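Local structure of thioesterase domain protein YiiD (Shewanella oneidensis, 1T82) at residues H58-A62 and G63-T67; W78-Q81 and Q82-N85; V111-P114 and D115-L118. The protein is of unproven function but adopts the dimeric hotdog fold of thioesterases and probably acts on acyl groups. All blocks are in the same frame, centred on the assembly; numbering follows the deposited sequence.

Contact 1 (H58-A62 and G63-T67); sequences HTMFA and GSIYT
Phe61 lays its ring over Gly63, two places further along the chain, where helix 62-84 begins. With CG anti to the backbone N (chi1 172°), the ring turns toward the helix start, and Gly63 N sits 3.3 Å above the plane of the Phe61 ring, over its centre. Gly63 CA adds a CH-pi contact on that face, 3.9 Å from the centroid of the Phe61 ring. Ser64 OG lies in the plane of the ring at its edge, 3.8 Å from Phe61 CD2.

Phe61 is also the N-cap. Its carbonyl oxygen takes the amide of Ile65 at 2.9 Å (Ile65 N to Phe61 O), nearly along the C=O axis, and a weak, bent bond from Ser64 N. Before the cap, Met60, a selenomethionine, reaches out through an anti chi1 and chi2, then bends at chi3; its CG packs 3.7 Å from CG1 of Ile65, and SE also touches that CG1. With an alanine in place of Phe61, Gly63 would probably lose its aromatic cover and a gap would be likely to open beside the second subunit.

Around the turn, Asn53 bonds Ser64 OG and Tyr99 of strand 89-99 bonds Ala62 O. The Phe61 side chain packs on Ile26 of the second subunit, and Tyr66 stacks on Tyr66 of that subunit across the dimer interface.

Contact 2 (W78-Q81 and Q82-N85); sequences WLQQ and QLLN
The closing turns of helix 62-84, the long helix of the hotdog fold, lay Gln82 over the indole of Trp78 and finish in a Schellman motif at Asn85. A chi1 of -176° sets the Trp78 indole beside its own carbonyl carbon, alongside the next turn. Gln82 bends at chi2 (-66°), bringing its chain over one indole face: CG stands 3.6 Å from the centroid of the six-membered ring of Trp78, almost exactly on the ring normal, a CH-pi contact. Beyond it the amide settles flat on the same indole, the two planes only 13° apart, with Gln82 CD 3.7 Å from Trp78 CZ2.

Beneath this stack the backbone keeps its helical ladder, Gln82 N bonding Trp78 O and Leu83 N bonding Leu79 O. The ladder then slackens: Leu84 N lies 3.3 Å from Gln80 O and makes a second, weak bond to Gln81 O. Asn85, with positive phi, turns its amide back to Gln82 O at 3.0 Å from Asn85 N. On the flank Leu83 CD1 passes 3.9 Å from Gln80 OE1.

Helix 12-25 covers the Trp78-Gln82 side: Arg17 and Leu18 pack on Trp78, Leu14 touches Gln82, and Arg17 gives Gln82 OE1 a weak hydrogen bond. Leu79, Gln80 and Leu83 meet Phe39 of strand 35-40, whereas Trp78 and Gln81 rest on Ile90 of strand 89-99.

Contact 3 (V111-P114 and D115-L118); sequences VRWP and DTNL
Trp113 lies with one indole face against the backbone of Asp115 and Thr116, in the turn where the chain leaves strand 108-112 of the hotdog's antiparallel sheet. Asp115 has left-handed backbone angles (phi 58°, psi 45°), and the chain passes beneath the indole before running on toward Leu118.

Packing on the ring face makes up most of the contact. The chi1 of -173° turns the ring of Trp113 forward, along the direction the chain will take. Asp115 N and Thr116 N both stand 3.3 Å above the Trp113 plane, off toward the rim, and Pro114 CD shares that face. Thr116 approaches at about a right angle to the indole, its CB 3.7 Å from Trp113 CZ2. On this same face, which the backbone covers, CG of Pro114 comes within 3.3 Å of Thr116 OG1, a van der Waals contact between the proline ring and the hydroxyl oxygen.

Apolar contact continues past the benzo end, where Leu118 CD1 approaches obliquely, 4.0 Å from Trp113 CZ2. Val129 of strand 127-137 packs on both Trp113 and Thr116, and Leu131 of the same strand packs on Trp113 and Pro114, tying the turn to the next strand of the sheet.

Polar contacts are sparse, and no direct hydrogen bond joins the two segments. The carboxylate of Asp115 merely brushes the pyrrole side, with OD1 3.6 Å from Trp113 CD1. The bridge that does form is a water in the indole plane: it accepts from Trp113 NE1 at 2.9 Å and donates to Thr116 O at 2.7 Å.

How the contacts relate
Contacts 1 and 2 mark the two ends of helix 62-84, their centres 28 Å apart on opposite sides of the chain's centre. Contact 3 lies beside contact 2, with centres 11 Å apart. There Gln80 CG packs 3.4 Å from Trp113 CD2, on the indole face opposite the one covered by Asp115, so that the tryptophan is sandwiched between helix and turn; Leu118 CD1 touches both Gln80 and Leu84. Contact 1 alone of the three reaches the second subunit. In many hotdog thioesterases the acyl-thioester pocket lies at the subunit interface near the start of this helix, so contact 1 is probably the closest to it.

Contact 1 (H58-A62 and G63-T67)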
ATOM      1  N   HIS B  58      -5.621 -16.691   1.799  1.00 13.83           N
ATOM      2  CA  HIS B  58      -7.006 -16.356   1.516  1.00 12.89           C
ATOM      3  C   HIS B  58      -7.486 -15.276   2.490  1.00 12.75           C
ATOM      4  O   HIS B  58      -8.684 -15.138   2.740  1.00 12.16           O
ATOM      5  CB  HIS B  58      -7.899 -17.601   1.593  1.00 15.97           C
ATOM      6  CG  HIS B  58      -7.788 -18.490   0.394  1.00 18.55           C
ATOM      7  ND1 HIS B  58      -8.509 -18.275  -0.760  1.00 20.82           N
ATOM      8  CD2 HIS B  58      -6.998 -19.562   0.150  1.00 20.82           C
ATOM      9  CE1 HIS B  58      -8.167 -19.175  -1.665  1.00 21.85           C
ATOM     10  NE2 HIS B  58      -7.251 -19.967  -1.138  1.00 23.24           N
ATOM     11  N   THR B  59      -6.536 -14.534   3.059  1.00 11.09           N
ATOM     12  CA  THR B  59      -6.858 -13.421   3.955  1.00  9.84           C
ATOM     13  C   THR B  59      -6.468 -12.182   3.166  1.00  8.40           C
ATOM     14  O   THR B  59      -5.896 -12.309   2.086  1.00  8.03           O
ATOM     15  CB  THR B  59      -6.073 -13.470   5.290  1.00 11.83           C
ATOM     16  OG1 THR B  59      -4.666 -13.540   5.035  1.00 12.42           O
ATOM     17  CG2 THR B  59      -6.514 -14.674   6.108  1.00 12.07           C
HETATM   18  N   MSE B  60      -6.750 -10.984   3.667  1.00  6.05           N
HETATM   19  CA  MSE B  60      -6.411  -9.822   2.852  1.00  6.56           C
HETATM   20  C   MSE B  60      -4.919  -9.523   2.735  1.00  4.83           C
HETATM   21  O   MSE B  60      -4.182  -9.480   3.723  1.00  4.98           O
HETATM   22  CB  MSE B  60      -7.162  -8.575   3.322  1.00  7.36           C
HETATM   23  CG  MSE B  60      -7.189  -7.481   2.243  1.00  6.39           C
HETATM   24 SE   MSE B  60      -8.283  -5.939   2.667  1.00 16.72          SE
HETATM   25  CE  MSE B  60      -9.909  -6.585   1.828  1.00 10.46           C
ATOM     26  N   PHE B  61      -4.496  -9.328   1.489  1.00  4.67           N
ATOM     27  CA  PHE B  61      -3.111  -9.023   1.143  1.00  5.74           C
ATOM     28  C   PHE B  61      -2.656  -7.709   1.777  1.00  6.48           C
ATOM     29  O   PHE B  61      -3.378  -6.709   1.749  1.00  4.76           O
ATOM     30  CB  PHE B  61      -2.996  -8.952  -0.387  1.00  5.93           C
ATOM     31  CG  PHE B  61      -1.663  -8.471  -0.887  1.00  5.46           C
ATOM     32  CD1 PHE B  61      -0.481  -9.051  -0.443  1.00  6.27           C
ATOM     33  CD2 PHE B  61      -1.599  -7.456  -1.832  1.00  5.69           C
ATOM     34  CE1 PHE B  61       0.753  -8.628  -0.934  1.00  5.45           C
ATOM     35  CE2 PHE B  61      -0.369  -7.018  -2.338  1.00  6.34           C
ATOM     36  CZ  PHE B  61       0.802  -7.608  -1.885  1.00  5.47           C
ATOM     37  N   ALA B  62      -1.448  -7.717   2.332  1.00  6.01           N
ATOM     38  CA  ALA B  62      -0.888  -6.539   2.990  1.00  6.60           C
ATOM     39  C   ALA B  62      -0.929  -5.286   2.116  1.00  5.86           C
ATOM     40  O   ALA B  62      -1.164  -4.183   2.608  1.00  4.93           O
ATOM     41  CB  ALA B  62       0.550  -6.825   3.429  1.00  5.91           C
ATOM     42  N   GLY B  63      -0.701  -5.461   0.821  1.00  4.58           N
ATOM     43  CA  GLY B  63      -0.723  -4.329  -0.088  1.00  5.16           C
ATOM     44  C   GLY B  63      -2.120  -3.770  -0.269  1.00  4.87           C
ATOM     45  O   GLY B  63      -2.302  -2.564  -0.400  1.00  5.31           O
ATOM     46  N   SER B  64      -3.117  -4.648  -0.290  1.00  3.91           N
ATOM     47  CA  SER B  64      -4.491  -4.201  -0.449  1.00  4.10           C
ATOM     48  C   SER B  64      -4.935  -3.493   0.821  1.00  4.77           C
ATOM     49  O   SER B  64      -5.609  -2.467   0.758  1.00  4.38           O
ATOM     50  CB  SER B  64      -5.417  -5.384  -0.747  1.00  6.29           C
ATOM     51  OG  SER B  64      -5.114  -5.949  -2.014  1.00  5.85           O
ATOM     52  N   ILE B  65      -4.552  -4.040   1.972  1.00  4.37           N
ATOM     53  CA  ILE B  65      -4.899  -3.430   3.248  1.00  3.80           C
ATOM     54  C   ILE B  65      -4.380  -1.988   3.247  1.00  4.22           C
ATOM     55  O   ILE B  65      -5.124  -1.052   3.519  1.00  3.04           O
ATOM     56  CB  ILE B  65      -4.268  -4.218   4.428  1.00  4.66           C
ATOM     57  CG1 ILE B  65      -4.946  -5.586   4.554  1.00  6.15           C
ATOM     58  CG2 ILE B  65      -4.413  -3.430   5.730  1.00  5.72           C
ATOM     59  CD1 ILE B  65      -4.360  -6.466   5.645  1.00  7.50           C
ATOM     60  N   TYR B  66      -3.103  -1.816   2.922  1.00  4.18           N
ATOM     61  CA  TYR B  66      -2.503  -0.486   2.883  1.00  4.57           C
ATOM     62  C   TYR B  66      -3.203   0.420   1.881  1.00  4.66           C
ATOM     63  O   TYR B  66      -3.532   1.574   2.177  1.00  3.81           O
ATOM     64  CB  TYR B  66      -1.027  -0.565   2.497  1.00  4.76           C
ATOM     65  CG  TYR B  66      -0.374   0.794   2.343  1.00  5.23           C
ATOM     66  CD1 TYR B  66       0.232   1.431   3.430  1.00  6.36           C
ATOM     67  CD2 TYR B  66      -0.372   1.453   1.107  1.00  5.41           C
ATOM     68  CE1 TYR B  66       0.828   2.682   3.286  1.00  6.50           C
ATOM     69  CE2 TYR B  66       0.218   2.708   0.962  1.00  6.11           C
ATOM     70  CZ  TYR B  66       0.816   3.310   2.052  1.00  6.73           C
ATOM     71  OH  TYR B  66       1.424   4.535   1.909  1.00  7.81           O
ATOM     72  N   THR B  67      -3.431  -0.099   0.680  1.00  4.72           N
ATOM     73  CA  THR B  67      -4.062   0.705  -0.351  1.00  5.11           C
ATOM     74  C   THR B  67      -5.446   1.202   0.029  1.00  4.10           C
ATOM     75  O   THR B  67      -5.757   2.372  -0.176  1.00  4.77           O
ATOM     76  CB  THR B  67      -4.139  -0.058  -1.682  1.00  4.15           C
ATOM     77  OG1 THR B  67      -2.809  -0.344  -2.137  1.00  5.35           O
ATOM     78  CG2 THR B  67      -4.859   0.783  -2.731  1.00  6.27           C
TER

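Contact 2 (W78-Q81 and Q82-N85)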
ATOM      1  N   TRP B  78     -10.262  14.763   0.459  1.00  7.07           N
ATOM      2  CA  TRP B  78     -11.007  15.145  -0.737  1.00  7.13           C
ATOM      3  C   TRP B  78     -12.409  15.625  -0.357  1.00  6.21           C
ATOM      4  O   TRP B  78     -12.861  16.674  -0.819  1.00  7.16           O
ATOM      5  CB  TRP B  78     -11.104  13.946  -1.683  1.00  8.42           C
ATOM      6  CG  TRP B  78     -11.762  14.237  -2.992  1.00  9.91           C
ATOM      7  CD1 TRP B  78     -11.167  14.712  -4.122  1.00 10.77           C
ATOM      8  CD2 TRP B  78     -13.143  14.043  -3.315  1.00  9.41           C
ATOM      9  NE1 TRP B  78     -12.092  14.820  -5.136  1.00 11.09           N
ATOM     10  CE2 TRP B  78     -13.313  14.416  -4.666  1.00 10.34           C
ATOM     11  CE3 TRP B  78     -14.253  13.589  -2.593  1.00 10.27           C
ATOM     12  CZ2 TRP B  78     -14.552  14.347  -5.311  1.00 10.25           C
ATOM     13  CZ3 TRP B  78     -15.485  13.521  -3.233  1.00 11.86           C
ATOM     14  CH2 TRP B  78     -15.622  13.898  -4.579  1.00 11.43           C
ATOM     15  N   LEU B  79     -13.090  14.856   0.486  1.00  6.20           N
ATOM     16  CA  LEU B  79     -14.440  15.201   0.926  1.00  7.47           C
ATOM     17  C   LEU B  79     -14.484  16.544   1.630  1.00  7.32           C
ATOM     18  O   LEU B  79     -15.363  17.364   1.360  1.00  7.29           O
ATOM     19  CB  LEU B  79     -14.985  14.124   1.868  1.00  6.49           C
ATOM     20  CG  LEU B  79     -15.457  12.819   1.217  1.00  7.86           C
ATOM     21  CD1 LEU B  79     -15.649  11.753   2.279  1.00  9.45           C
ATOM     22  CD2 LEU B  79     -16.758  13.067   0.464  1.00 11.71           C
ATOM     23  N   GLN B  80     -13.540  16.771   2.538  1.00  6.85           N
ATOM     24  CA  GLN B  80     -13.505  18.030   3.268  1.00  8.32           C
ATOM     25  C   GLN B  80     -13.271  19.196   2.313  1.00  9.12           C
ATOM     26  O   GLN B  80     -13.822  20.279   2.506  1.00  9.80           O
ATOM     27  CB  GLN B  80     -12.421  17.987   4.348  1.00  8.87           C
ATOM     28  CG  GLN B  80     -12.695  16.984   5.474  1.00  9.60           C
ATOM     29  CD  GLN B  80     -14.002  17.246   6.207  1.00  9.10           C
ATOM     30  OE1 GLN B  80     -14.446  18.389   6.319  1.00  9.48           O
ATOM     31  NE2 GLN B  80     -14.613  16.186   6.728  1.00 10.08           N
ATOM     32  N   GLN B  81     -12.460  18.976   1.279  1.00 10.25           N
ATOM     33  CA  GLN B  81     -12.198  20.029   0.304  1.00  9.95           C
ATOM     34  C   GLN B  81     -13.463  20.315  -0.494  1.00  9.98           C
ATOM     35  O   GLN B  81     -13.769  21.466  -0.791  1.00 10.41           O
ATOM     36  CB  GLN B  81     -11.058  19.629  -0.637  1.00  9.49           C
ATOM     37  CG  GLN B  81      -9.722  19.514   0.072  1.00 11.00           C
ATOM     38  CD  GLN B  81      -8.561  19.298  -0.873  1.00 11.15           C
ATOM     39  OE1 GLN B  81      -8.742  19.132  -2.081  1.00 15.86           O
ATOM     40  NE2 GLN B  81      -7.357  19.293  -0.324  1.00 11.94           N
ATOM     41  N   GLN B  82     -14.202  19.266  -0.836  1.00  9.62           N
ATOM     42  CA  GLN B  82     -15.438  19.447  -1.585  1.00 10.43           C
ATOM     43  C   GLN B  82     -16.432  20.263  -0.768  1.00 10.66           C
ATOM     44  O   GLN B  82     -17.112  21.139  -1.302  1.00 11.18           O
ATOM     45  CB  GLN B  82     -16.056  18.092  -1.936  1.00 11.20           C
ATOM     46  CG  GLN B  82     -15.236  17.265  -2.911  1.00 16.60           C
ATOM     47  CD  GLN B  82     -15.159  17.897  -4.288  1.00 20.81           C
ATOM     48  OE1 GLN B  82     -16.185  18.167  -4.916  1.00 25.08           O
ATOM     49  NE2 GLN B  82     -13.945  18.126  -4.769  1.00 23.34           N
ATOM     50  N   LEU B  83     -16.513  19.982   0.530  1.00 10.83           N
ATOM     51  CA  LEU B  83     -17.439  20.697   1.404  1.00 12.05           C
ATOM     52  C   LEU B  83     -17.157  22.197   1.472  1.00 14.00           C
ATOM     53  O   LEU B  83     -18.081  23.001   1.616  1.00 14.56           O
ATOM     54  CB  LEU B  83     -17.415  20.090   2.813  1.00 12.26           C
ATOM     55  CG  LEU B  83     -18.019  18.683   2.929  1.00 13.11           C
ATOM     56  CD1 LEU B  83     -17.824  18.145   4.344  1.00 13.93           C
ATOM     57  CD2 LEU B  83     -19.496  18.735   2.572  1.00 15.05           C
ATOM     58  N   LEU B  84     -15.885  22.570   1.363  1.00 15.15           N
ATOM     59  CA  LEU B  84     -15.482  23.977   1.409  1.00 15.07           C
ATOM     60  C   LEU B  84     -15.383  24.575   0.013  1.00 16.61           C
ATOM     61  O   LEU B  84     -15.167  25.779  -0.146  1.00 15.90           O
ATOM     62  CB  LEU B  84     -14.125  24.112   2.099  1.00 16.94           C
ATOM     63  CG  LEU B  84     -14.076  23.840   3.599  1.00 17.89           C
ATOM     64  CD1 LEU B  84     -12.640  23.921   4.079  1.00 20.59           C
ATOM     65  CD2 LEU B  84     -14.947  24.853   4.330  1.00 20.15           C
ATOM     66  N   ASN B  85     -15.534  23.720  -0.991  1.00 16.14           N
ATOM     67  CA  ASN B  85     -15.452  24.127  -2.385  1.00 18.96           C
ATOM     68  C   ASN B  85     -14.065  24.686  -2.684  1.00 19.56           C
ATOM     69  O   ASN B  85     -13.926  25.749  -3.291  1.00 19.50           O
ATOM     70  CB  ASN B  85     -16.520  25.178  -2.705  1.00 20.37           C
ATOM     71  CG  ASN B  85     -16.624  25.469  -4.192  1.00 23.77           C
ATOM     72  OD1 ASN B  85     -17.363  26.362  -4.611  1.00 27.67           O
ATOM     73  ND2 ASN B  85     -15.886  24.712  -5.001  1.00 25.17           N
TER

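Contact 3 (V111-P114 and D115-L118)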
ATOM      1  N   VAL B 111     -12.064   6.524   9.203  1.00  6.91           N
ATOM      2  CA  VAL B 111     -11.235   7.688   9.485  1.00  8.27           C
ATOM      3  C   VAL B 111     -12.160   8.797   9.987  1.00  8.02           C
ATOM      4  O   VAL B 111     -13.254   9.001   9.452  1.00  7.50           O
ATOM      5  CB  VAL B 111     -10.445   8.171   8.231  1.00  7.04           C
ATOM      6  CG1 VAL B 111     -11.398   8.594   7.123  1.00  6.76           C
ATOM      7  CG2 VAL B 111      -9.518   9.318   8.615  1.00  9.58           C
ATOM      8  N   ARG B 112     -11.727   9.479  11.043  1.00  8.66           N
ATOM      9  CA  ARG B 112     -12.495  10.569  11.634  1.00 10.13           C
ATOM     10  C   ARG B 112     -11.742  11.873  11.418  1.00  9.17           C
ATOM     11  O   ARG B 112     -10.542  11.950  11.658  1.00 11.97           O
ATOM     12  CB  ARG B 112     -12.705  10.330  13.136  1.00 10.97           C
ATOM     13  CG  ARG B 112     -13.522  11.427  13.824  1.00 16.25           C
ATOM     14  CD  ARG B 112     -13.924  11.044  15.249  1.00 19.72           C
ATOM     15  NE  ARG B 112     -14.856   9.919  15.285  1.00 22.91           N
ATOM     16  CZ  ARG B 112     -16.114   9.966  14.857  1.00 26.12           C
ATOM     17  NH1 ARG B 112     -16.611  11.088  14.352  1.00 27.67           N
ATOM     18  NH2 ARG B 112     -16.880   8.885  14.935  1.00 28.14           N
ATOM     19  N   TRP B 113     -12.455  12.895  10.960  1.00  9.75           N
ATOM     20  CA  TRP B 113     -11.853  14.193  10.698  1.00 10.30           C
ATOM     21  C   TRP B 113     -11.409  14.882  11.994  1.00 10.81           C
ATOM     22  O   TRP B 113     -12.203  15.045  12.921  1.00 12.33           O
ATOM     23  CB  TRP B 113     -12.861  15.074   9.953  1.00 10.85           C
ATOM     24  CG  TRP B 113     -12.305  16.377   9.486  1.00 10.28           C
ATOM     25  CD1 TRP B 113     -12.737  17.628   9.840  1.00  8.93           C
ATOM     26  CD2 TRP B 113     -11.226  16.571   8.566  1.00 10.41           C
ATOM     27  NE1 TRP B 113     -11.995  18.585   9.197  1.00  9.25           N
ATOM     28  CE2 TRP B 113     -11.058  17.966   8.408  1.00  9.14           C
ATOM     29  CE3 TRP B 113     -10.383  15.702   7.858  1.00  9.24           C
ATOM     30  CZ2 TRP B 113     -10.080  18.513   7.571  1.00  9.61           C
ATOM     31  CZ3 TRP B 113      -9.410  16.247   7.023  1.00  9.48           C
ATOM     32  CH2 TRP B 113      -9.267  17.643   6.887  1.00  8.39           C
ATOM     33  N   PRO B 114     -10.129  15.286  12.073  1.00 11.23           N
ATOM     34  CA  PRO B 114      -9.577  15.958  13.254  1.00 12.22           C
ATOM     35  C   PRO B 114      -9.765  17.477  13.246  1.00 10.84           C
ATOM     36  O   PRO B 114      -9.082  18.195  13.975  1.00 10.41           O
ATOM     37  CB  PRO B 114      -8.108  15.560  13.207  1.00 11.22           C
ATOM     38  CG  PRO B 114      -7.831  15.580  11.737  1.00 12.90           C
ATOM     39  CD  PRO B 114      -9.048  14.876  11.156  1.00  9.30           C
ATOM     40  N   ASP B 115     -10.690  17.956  12.418  1.00 10.31           N
ATOM     41  CA  ASP B 115     -10.978  19.387  12.306  1.00 12.39           C
ATOM     42  C   ASP B 115      -9.759  20.214  11.910  1.00 12.98           C
ATOM     43  O   ASP B 115      -9.504  21.278  12.479  1.00 12.78           O
ATOM     44  CB  ASP B 115     -11.535  19.941  13.619  1.00 15.18           C
ATOM     45  CG  ASP B 115     -12.849  19.310  14.015  1.00 17.96           C
ATOM     46  OD1 ASP B 115     -13.598  18.860  13.119  1.00 20.27           O
ATOM     47  OD2 ASP B 115     -13.141  19.281  15.229  1.00 18.77           O
ATOM     48  N   THR B 116      -9.017  19.726  10.925  1.00 12.92           N
ATOM     49  CA  THR B 116      -7.826  20.410  10.446  1.00 13.87           C
ATOM     50  C   THR B 116      -8.205  21.714   9.757  1.00 13.68           C
ATOM     51  O   THR B 116      -9.217  21.789   9.060  1.00 13.12           O
ATOM     52  CB  THR B 116      -7.063  19.528   9.450  1.00 16.28           C
ATOM     53  OG1 THR B 116      -6.935  18.212   9.996  1.00 17.55           O
ATOM     54  CG2 THR B 116      -5.675  20.097   9.181  1.00 16.86           C
ATOM     55  N   ASN B 117      -7.390  22.741   9.959  1.00 14.55           N
ATOM     56  CA  ASN B 117      -7.639  24.039   9.347  1.00 15.84           C
ATOM     57  C   ASN B 117      -7.182  23.983   7.896  1.00 15.56           C
ATOM     58  O   ASN B 117      -5.993  23.828   7.621  1.00 15.11           O
ATOM     59  CB  ASN B 117      -6.869  25.124  10.100  1.00 18.83           C
ATOM     60  CG  ASN B 117      -7.208  26.522   9.625  1.00 20.95           C
ATOM     61  OD1 ASN B 117      -6.722  27.508  10.180  1.00 26.66           O
ATOM     62  ND2 ASN B 117      -8.042  26.620   8.596  1.00 20.44           N
ATOM     63  N   LEU B 118      -8.126  24.101   6.969  1.00 14.79           N
ATOM     64  CA  LEU B 118      -7.794  24.057   5.552  1.00 14.63           C
ATOM     65  C   LEU B 118      -7.758  25.454   4.945  1.00 16.40           C
ATOM     66  O   LEU B 118      -7.592  25.601   3.737  1.00 15.24           O
ATOM     67  CB  LEU B 118      -8.806  23.194   4.795  1.00 15.04           C
ATOM     68  CG  LEU B 118      -8.917  21.739   5.257  1.00 14.69           C
ATOM     69  CD1 LEU B 118      -9.994  21.033   4.451  1.00 14.28           C
ATOM     70  CD2 LEU B 118      -7.572  21.040   5.085  1.00 14.03           C
TER
HETATM   71  O   HOH W   1     -11.850  21.520   9.290  1.00 14.28           O